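Local coordinates for denovo NTF2 (Synthetic construct, PDB 6W40), which is a computationally designed NTF2-like protein, probably built to explore varied pocket structures in this fold, with no natural function and no ligand assigned to it, at residues Ile14-Lys17 / Leu18-Gly22; Asp25-His28 / Glu29-Pro33; Gly93-Ser96 / His97-Asp100. One frame throughout, in Å; residues are numbered along the deposited sequence.

Interaction 1 (Ile14-Lys17 / Leu18-Gly22)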
loop_
_atom_site.group_PDB
_atom_site.type_symbol
_atom_site.label_atom_id
_atom_site.label_comp_id
_atom_site.label_asym_id
_atom_site.label_seq_id
_atom_site.Cartn_x
_atom_site.Cartn_y
_atom_site.Cartn_z
ATOM N N ILE A 14 -4.664 0.107 -2.427
ATOM C CA ILE A 14 -3.594 0.625 -1.576
ATOM C C ILE A 14 -2.232 0.359 -2.203
ATOM O O ILE A 14 -1.355 1.232 -2.210
ATOM C CB ILE A 14 -3.683 0.014 -0.165
ATOM C CG1 ILE A 14 -5.117 0.060 0.359
ATOM C CG2 ILE A 14 -2.742 0.734 0.786
ATOM C CD1 ILE A 14 -5.747 1.422 0.321
ATOM N N VAL A 15 -2.034 -0.847 -2.737
ATOM C CA VAL A 15 -0.721 -1.209 -3.259
ATOM C C VAL A 15 -0.401 -0.420 -4.524
ATOM O O VAL A 15 0.762 -0.073 -4.764
ATOM C CB VAL A 15 -0.636 -2.731 -3.493
ATOM C CG1 VAL A 15 -0.868 -3.485 -2.186
ATOM C CG2 VAL A 15 -1.638 -3.173 -4.547
ATOM N N ILE A 16 -1.408 -0.102 -5.340
ATOM C CA ILE A 16 -1.140 0.624 -6.578
ATOM C C ILE A 16 -0.808 2.080 -6.282
ATOM O O ILE A 16 0.145 2.638 -6.838
ATOM C CB ILE A 16 -2.326 0.504 -7.553
ATOM C CG1 ILE A 16 -2.415 -0.914 -8.117
ATOM C CG2 ILE A 16 -2.192 1.522 -8.679
ATOM C CD1 ILE A 16 -3.044 -0.998 -9.504
ATOM N N LYS A 17 -1.577 2.712 -5.394
ATOM C CA LYS A 17 -1.389 4.132 -5.120
ATOM C C LYS A 17 -0.154 4.384 -4.265
ATOM O O LYS A 17 0.704 5.196 -4.628
ATOM C CB LYS A 17 -2.628 4.703 -4.425
ATOM C CG LYS A 17 -3.942 4.314 -5.065
ATOM C CD LYS A 17 -4.023 4.777 -6.501
ATOM C CE LYS A 17 -4.124 6.281 -6.578
ATOM N NZ LYS A 17 -5.208 6.790 -5.698
ATOM N N LEU A 18 -0.047 3.697 -3.129
ATOM C CA LEU A 18 0.913 4.053 -2.092
ATOM C C LEU A 18 2.049 3.047 -1.942
ATOM O O LEU A 18 2.825 3.148 -0.988
ATOM C CB LEU A 18 0.185 4.226 -0.758
ATOM C CG LEU A 18 -1.018 5.174 -0.796
ATOM C CD1 LEU A 18 -2.245 4.513 -0.187
ATOM C CD2 LEU A 18 -0.710 6.485 -0.090
ATOM N N PHE A 19 2.170 2.086 -2.858
ATOM C CA PHE A 19 3.253 1.108 -2.803
ATOM C C PHE A 19 3.904 0.961 -4.171
ATOM O O PHE A 19 4.990 1.503 -4.405
ATOM C CB PHE A 19 2.733 -0.246 -2.314
ATOM C CG PHE A 19 3.779 -1.334 -2.276
ATOM C CD1 PHE A 19 3.403 -2.664 -2.366
ATOM C CD2 PHE A 19 5.125 -1.035 -2.128
ATOM C CE1 PHE A 19 4.346 -3.670 -2.330
ATOM C CE2 PHE A 19 6.073 -2.039 -2.094
ATOM C CZ PHE A 19 5.681 -3.358 -2.193
ATOM N N MET A 20 3.257 0.209 -5.063
ATOM C CA MET A 20 3.744 -0.012 -6.420
ATOM C C MET A 20 4.144 1.308 -7.063
ATOM O O MET A 20 3.310 1.980 -7.681
ATOM C CB MET A 20 2.674 -0.716 -7.255
ATOM C CG MET A 20 3.087 -1.019 -8.682
ATOM S SD MET A 20 1.669 -1.406 -9.722
ATOM C CE MET A 20 0.744 -2.469 -8.616
ATOM N N THR A 21 5.431 1.658 -6.934
ATOM C CA THR A 21 5.979 2.992 -7.184
ATOM C C THR A 21 4.933 4.073 -6.937
ATOM O O THR A 21 4.227 4.038 -5.924
ATOM C CB THR A 21 6.566 3.094 -8.603
ATOM O OG1 THR A 21 6.908 4.457 -8.885
ATOM C CG2 THR A 21 5.602 2.569 -9.673
ATOM N N GLY A 22 4.829 5.044 -7.838
ATOM C CA GLY A 22 3.702 5.947 -7.794
ATOM C C GLY A 22 2.519 5.307 -8.482
ATOM O O GLY A 22 1.468 5.089 -7.871
#

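Interaction 2 (Asp25-His28 / Glu29-Pro33)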
loop_
_atom_site.group_PDB
_atom_site.type_symbol
_atom_site.label_atom_id
_atom_site.label_comp_id
_atom_site.label_asym_id
_atom_site.label_seq_id
_atom_site.Cartn_x
_atom_site.Cartn_y
_atom_site.Cartn_z
ATOM N N ASP A 25 -0.442 7.160 -12.759
ATOM C CA ASP A 25 -0.995 7.105 -14.104
ATOM C C ASP A 25 -2.108 6.069 -14.196
ATOM O O ASP A 25 -3.029 6.217 -15.007
ATOM C CB ASP A 25 0.111 6.791 -15.113
ATOM C CG ASP A 25 1.337 7.666 -14.924
ATOM O OD1 ASP A 25 1.301 8.568 -14.061
ATOM O OD2 ASP A 25 2.340 7.448 -15.638
ATOM N N ALA A 26 -2.042 5.025 -13.370
ATOM C CA ALA A 26 -3.069 3.992 -13.317
ATOM C C ALA A 26 -4.299 4.417 -12.522
ATOM O O ALA A 26 -5.189 3.591 -12.295
ATOM C CB ALA A 26 -2.486 2.704 -12.727
ATOM N N PHE A 27 -4.365 5.680 -12.092
ATOM C CA PHE A 27 -5.549 6.176 -11.403
ATOM C C PHE A 27 -6.779 6.166 -12.302
ATOM O O PHE A 27 -7.902 6.083 -11.795
ATOM C CB PHE A 27 -5.292 7.589 -10.876
ATOM C CG PHE A 27 -6.432 8.164 -10.085
ATOM C CD1 PHE A 27 -6.574 7.866 -8.741
ATOM C CD2 PHE A 27 -7.355 9.009 -10.682
ATOM C CE1 PHE A 27 -7.621 8.392 -8.006
ATOM C CE2 PHE A 27 -8.405 9.538 -9.951
ATOM C CZ PHE A 27 -8.536 9.228 -8.612
ATOM N N HIS A 28 -6.586 6.234 -13.623
ATOM C CA HIS A 28 -7.718 6.286 -14.541
ATOM C C HIS A 28 -8.439 4.947 -14.610
ATOM O O HIS A 28 -9.671 4.905 -14.721
ATOM C CB HIS A 28 -7.242 6.710 -15.930
ATOM C CG HIS A 28 -8.347 6.871 -16.929
ATOM N ND1 HIS A 28 -8.893 5.809 -17.617
ATOM C CD2 HIS A 28 -8.998 7.975 -17.368
ATOM C CE1 HIS A 28 -9.836 6.249 -18.432
ATOM N NE2 HIS A 28 -9.919 7.561 -18.300
ATOM N N GLU A 29 -7.695 3.843 -14.542
ATOM C CA GLU A 29 -8.300 2.524 -14.669
ATOM C C GLU A 29 -9.019 2.079 -13.402
ATOM O O GLU A 29 -9.828 1.147 -13.462
ATOM C CB GLU A 29 -7.236 1.489 -15.050
ATOM C CG GLU A 29 -6.258 1.151 -13.937
ATOM C CD GLU A 29 -5.084 0.317 -14.420
ATOM O OE1 GLU A 29 -4.772 0.371 -15.628
ATOM O OE2 GLU A 29 -4.476 -0.394 -13.592
ATOM N N MET A 30 -8.750 2.717 -12.265
ATOM C CA MET A 30 -9.389 2.367 -11.006
ATOM C C MET A 30 -10.415 3.395 -10.552
ATOM O O MET A 30 -11.080 3.178 -9.534
ATOM C CB MET A 30 -8.336 2.185 -9.909
ATOM C CG MET A 30 -7.287 1.136 -10.216
ATOM S SD MET A 30 -5.943 1.217 -9.025
ATOM C CE MET A 30 -5.530 2.956 -9.132
ATOM N N ALA A 31 -10.566 4.500 -11.275
ATOM C CA ALA A 31 -11.495 5.552 -10.890
ATOM C C ALA A 31 -12.896 5.239 -11.402
ATOM O O ALA A 31 -13.071 4.849 -12.562
ATOM C CB ALA A 31 -11.026 6.903 -11.428
ATOM N N ASP A 32 -13.887 5.403 -10.527
ATOM C CA ASP A 32 -15.277 5.316 -10.940
ATOM C C ASP A 32 -15.564 6.391 -11.987
ATOM O O ASP A 32 -15.002 7.489 -11.926
ATOM C CB ASP A 32 -16.197 5.483 -9.727
ATOM C CG ASP A 32 -17.672 5.341 -10.072
ATOM O OD1 ASP A 32 -18.232 6.244 -10.727
ATOM O OD2 ASP A 32 -18.277 4.319 -9.684
ATOM N N PRO A 33 -16.412 6.094 -12.975
ATOM C CA PRO A 33 -16.775 7.123 -13.965
ATOM C C PRO A 33 -17.298 8.409 -13.345
ATOM O O PRO A 33 -17.121 9.489 -13.923
ATOM C CB PRO A 33 -17.850 6.424 -14.806
ATOM C CG PRO A 33 -17.523 4.973 -14.695
ATOM C CD PRO A 33 -16.981 4.775 -13.307
#

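Interaction 3 (Gly93-Ser96 / His97-Asp100)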
loop_
_atom_site.group_PDB
_atom_site.type_symbol
_atom_site.label_atom_id
_atom_site.label_comp_id
_atom_site.label_asym_id
_atom_site.label_seq_id
_atom_site.Cartn_x
_atom_site.Cartn_y
_atom_site.Cartn_z
ATOM N N GLY A 93 15.685 17.959 -5.273
ATOM C CA GLY A 93 16.962 17.594 -4.698
ATOM C C GLY A 93 17.053 17.684 -3.192
ATOM O O GLY A 93 18.133 17.468 -2.636
ATOM N N ASP A 94 15.949 17.994 -2.512
ATOM C CA ASP A 94 15.972 18.125 -1.057
ATOM C C ASP A 94 14.542 17.962 -0.536
ATOM O O ASP A 94 13.732 17.263 -1.152
ATOM C CB ASP A 94 16.629 19.466 -0.674
ATOM C CG ASP A 94 16.041 20.638 -1.429
ATOM O OD1 ASP A 94 14.828 20.891 -1.284
ATOM O OD2 ASP A 94 16.791 21.307 -2.169
ATOM N N LYS A 95 14.235 18.616 0.586
ATOM C CA LYS A 95 12.937 18.502 1.241
ATOM C C LYS A 95 12.132 19.798 1.167
ATOM O O LYS A 95 11.296 20.062 2.033
ATOM C CB LYS A 95 13.110 18.088 2.701
ATOM C CG LYS A 95 14.147 17.005 2.939
ATOM C CD LYS A 95 14.263 16.698 4.424
ATOM C CE LYS A 95 15.309 15.634 4.697
ATOM N NZ LYS A 95 15.336 15.265 6.139
ATOM N N SER A 96 12.365 20.612 0.136
ATOM C CA SER A 96 11.709 21.914 0.052
ATOM C C SER A 96 10.213 21.812 -0.223
ATOM O O SER A 96 9.470 22.729 0.144
ATOM C CB SER A 96 12.365 22.773 -1.028
ATOM O OG SER A 96 11.814 24.078 -1.046
ATOM N N HIS A 97 9.753 20.735 -0.860
ATOM C CA HIS A 97 8.351 20.624 -1.245
ATOM C C HIS A 97 7.716 19.350 -0.703
ATOM O O HIS A 97 6.780 18.812 -1.300
ATOM C CB HIS A 97 8.197 20.688 -2.765
ATOM C CG HIS A 97 8.676 21.973 -3.365
ATOM N ND1 HIS A 97 10.013 22.270 -3.513
ATOM C CD2 HIS A 97 7.996 23.040 -3.846
ATOM C CE1 HIS A 97 10.136 23.465 -4.065
ATOM N NE2 HIS A 97 8.927 23.953 -4.276
ATOM N N ASP A 98 8.209 18.855 0.430
ATOM C CA ASP A 98 7.633 17.673 1.072
ATOM C C ASP A 98 6.613 18.116 2.122
ATOM O O ASP A 98 6.797 17.962 3.327
ATOM C CB ASP A 98 8.729 16.812 1.690
ATOM C CG ASP A 98 9.732 16.316 0.669
ATOM O OD1 ASP A 98 9.374 16.208 -0.520
ATOM O OD2 ASP A 98 10.882 16.026 1.060
ATOM N N GLU A 99 5.514 18.686 1.638
ATOM C CA GLU A 99 4.485 19.179 2.539
ATOM C C GLU A 99 3.637 18.029 3.073
ATOM O O GLU A 99 3.471 16.993 2.421
ATOM C CB GLU A 99 3.599 20.207 1.834
ATOM C CG GLU A 99 4.320 21.505 1.501
ATOM C CD GLU A 99 3.530 22.382 0.553
ATOM O OE1 GLU A 99 2.510 21.903 0.017
ATOM O OE2 GLU A 99 3.929 23.547 0.343
ATOM N N ASP A 100 3.113 18.217 4.282
ATOM C CA ASP A 100 2.246 17.218 4.889
ATOM C C ASP A 100 0.922 17.142 4.138
ATOM O O ASP A 100 0.372 18.161 3.710
ATOM C CB ASP A 100 1.997 17.548 6.360
ATOM C CG ASP A 100 3.259 17.473 7.198
ATOM O OD1 ASP A 100 4.357 17.326 6.619
ATOM O OD2 ASP A 100 3.152 17.554 8.439
HETATM O O HOH W 1 10.718 18.135 -1.663
#

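Interaction 1 (Ile14-Lys17 / Leu18-Gly22)
Two amides close on the carbonyl oxygen of Val15, where helix 2-18 runs out. Met20 N, five residues on, makes a bond of 2.5 Å to Val15 O, a length probably understated by the model, and approaches almost in line with the C=O bond. Phe19 N, four residues on, adds a weak bond of 3.2 Å to the same Val15 O, with its N-H bent well off line at 126°. One residue earlier the regular i to i+4 pattern still holds, as Leu18 N gives Ile14 O a good bond of 2.9 Å. The last turn therefore widens from a spacing of four residues to one of five before the chain leaves the helix. Among the side chains, Ile16 and Met20 lie side by side and point the same way. The bend at the end of the Met20 chain, chi3 -43°, folds CE back until it meets Ile16 CG1 at 3.6 Å. Phe19 sets its CB against Val15 O at 3.1 Å, while its ring carbon CD1 lies 4.2 Å from Val15 CB. On another side of the turn, Leu18 CD1 meets the Ile14 CG2 branch at an oblique crossing, 3.9 Å apart. Leu18 packs further on Ile70, Ile72, Leu82 and Val84 of the sheet, and Ile14 also reaches Leu82. With only an alanine at Leu18, Ile14 CG2 would probably lose this neighbour and a gap open against these strands. Val15 and Phe19 both touch Met20 of the second subunit, so this helix end lies between the sheet of its own chain and the dimer interface.

Interaction 2 (Asp25-His28 / Glu29-Pro33)
Ala26 meets Glu29 and Met30 in a local contact round a single turn, where a 3-10 turn at 25-26 runs into the weakly bonded helix 27-30 that leads into strand 31-32. Ala26 O is the hub. Glu29 N gives it a weak hydrogen bond of 3.4 Å, with the N-H well off line at 132°. Aliphatic carbons crowd the same oxygen: Glu29 CG lies 3.1 Å from Ala26 O, and Met30 CE curls back to 3.2 Å from it. Glu29 CG sits between its backbone N and carbonyl carbon, chi1 71°, which lays the side chain back along the turn and brings OE2 to 3.8 Å from Ala26 CB. In this NTF2-like fold the segment passes from helix to sheet, for Met30 and Asp32 both make backbone hydrogen bonds with Ile112 of strand 111-119. The Phe27 ring comes obliquely to Ala31, CE2 standing 4.0 Å from CB. It also packs on Val54 and Leu58 of helix 51-65 and on Ile112 and Val115, filling the angle between helix and sheet. His28 reaches helix 51-65, its NE2 hydrogen-bonded to Glu52 OE2, while Asp32 OD1 accepts from Asp34 N just beyond the corner of the chain.

Interaction 3 (Gly93-Ser96 / His97-Asp100)
Asp98 reaches back to Lys95 across a type I beta turn running from Lys95 to Asp98, in the loop that joins strands 81-90 and 100-108. From CB, which is 4.2 Å from Lys95 O, the side chain leads on to CG, near Lys95 CA. The carboxylate then divides its work. OD2 lies 3.2 Å from Lys95 CA and also beside Lys95 CB, so it meets the root of the lysine; the chain beyond is extended, and Lys95 NZ ends 6.8 Å from Asp98 OD2, so the opposite charges are not in contact. OD1 is hydrogen-bonded to Thr90 OG1 on the strand side and takes a weak bond from a water. That water accepts from His97 N at 2.9 Å and donates to Asp94 O at 3.2 Å, bridging the two limbs of the loop on this largely exposed surface. An Asx turn overlaps the start of the beta turn: Asp94 OD1 accepts from Ser96 N at 2.9 Å, the amide arriving nearly along the C-O axis. The His97 ring stacks with Tyr92, while Ser96 O lies over one of its faces. Ser96 OG, anti to its own backbone nitrogen at chi1 -175°, ends 3.5 Å from His97 CE1.

How the interactions relate
Interactions 1 and 2 are neighbours in series: the end of helix 2-18 packs directly on helix 27-30, with the centres of the two contacts about 13 Å apart. Met30 CE, bent towards Ala26 in interaction 2, also meets Lys17 CD at 3.5 Å and Ile16 CG2 at 3.7 Å, and Lys17 NZ reaches Phe27 CD1 at 3.5 Å. Interaction 3 stands apart as a surface loop, its nearest atoms about 12 Å from interaction 1 and about 17 Å from interaction 2, on the other side of the chain's centre from the latter. Of the three, interaction 1 alone meets the second subunit. No binding site is defined for this design, so none can be tied to one.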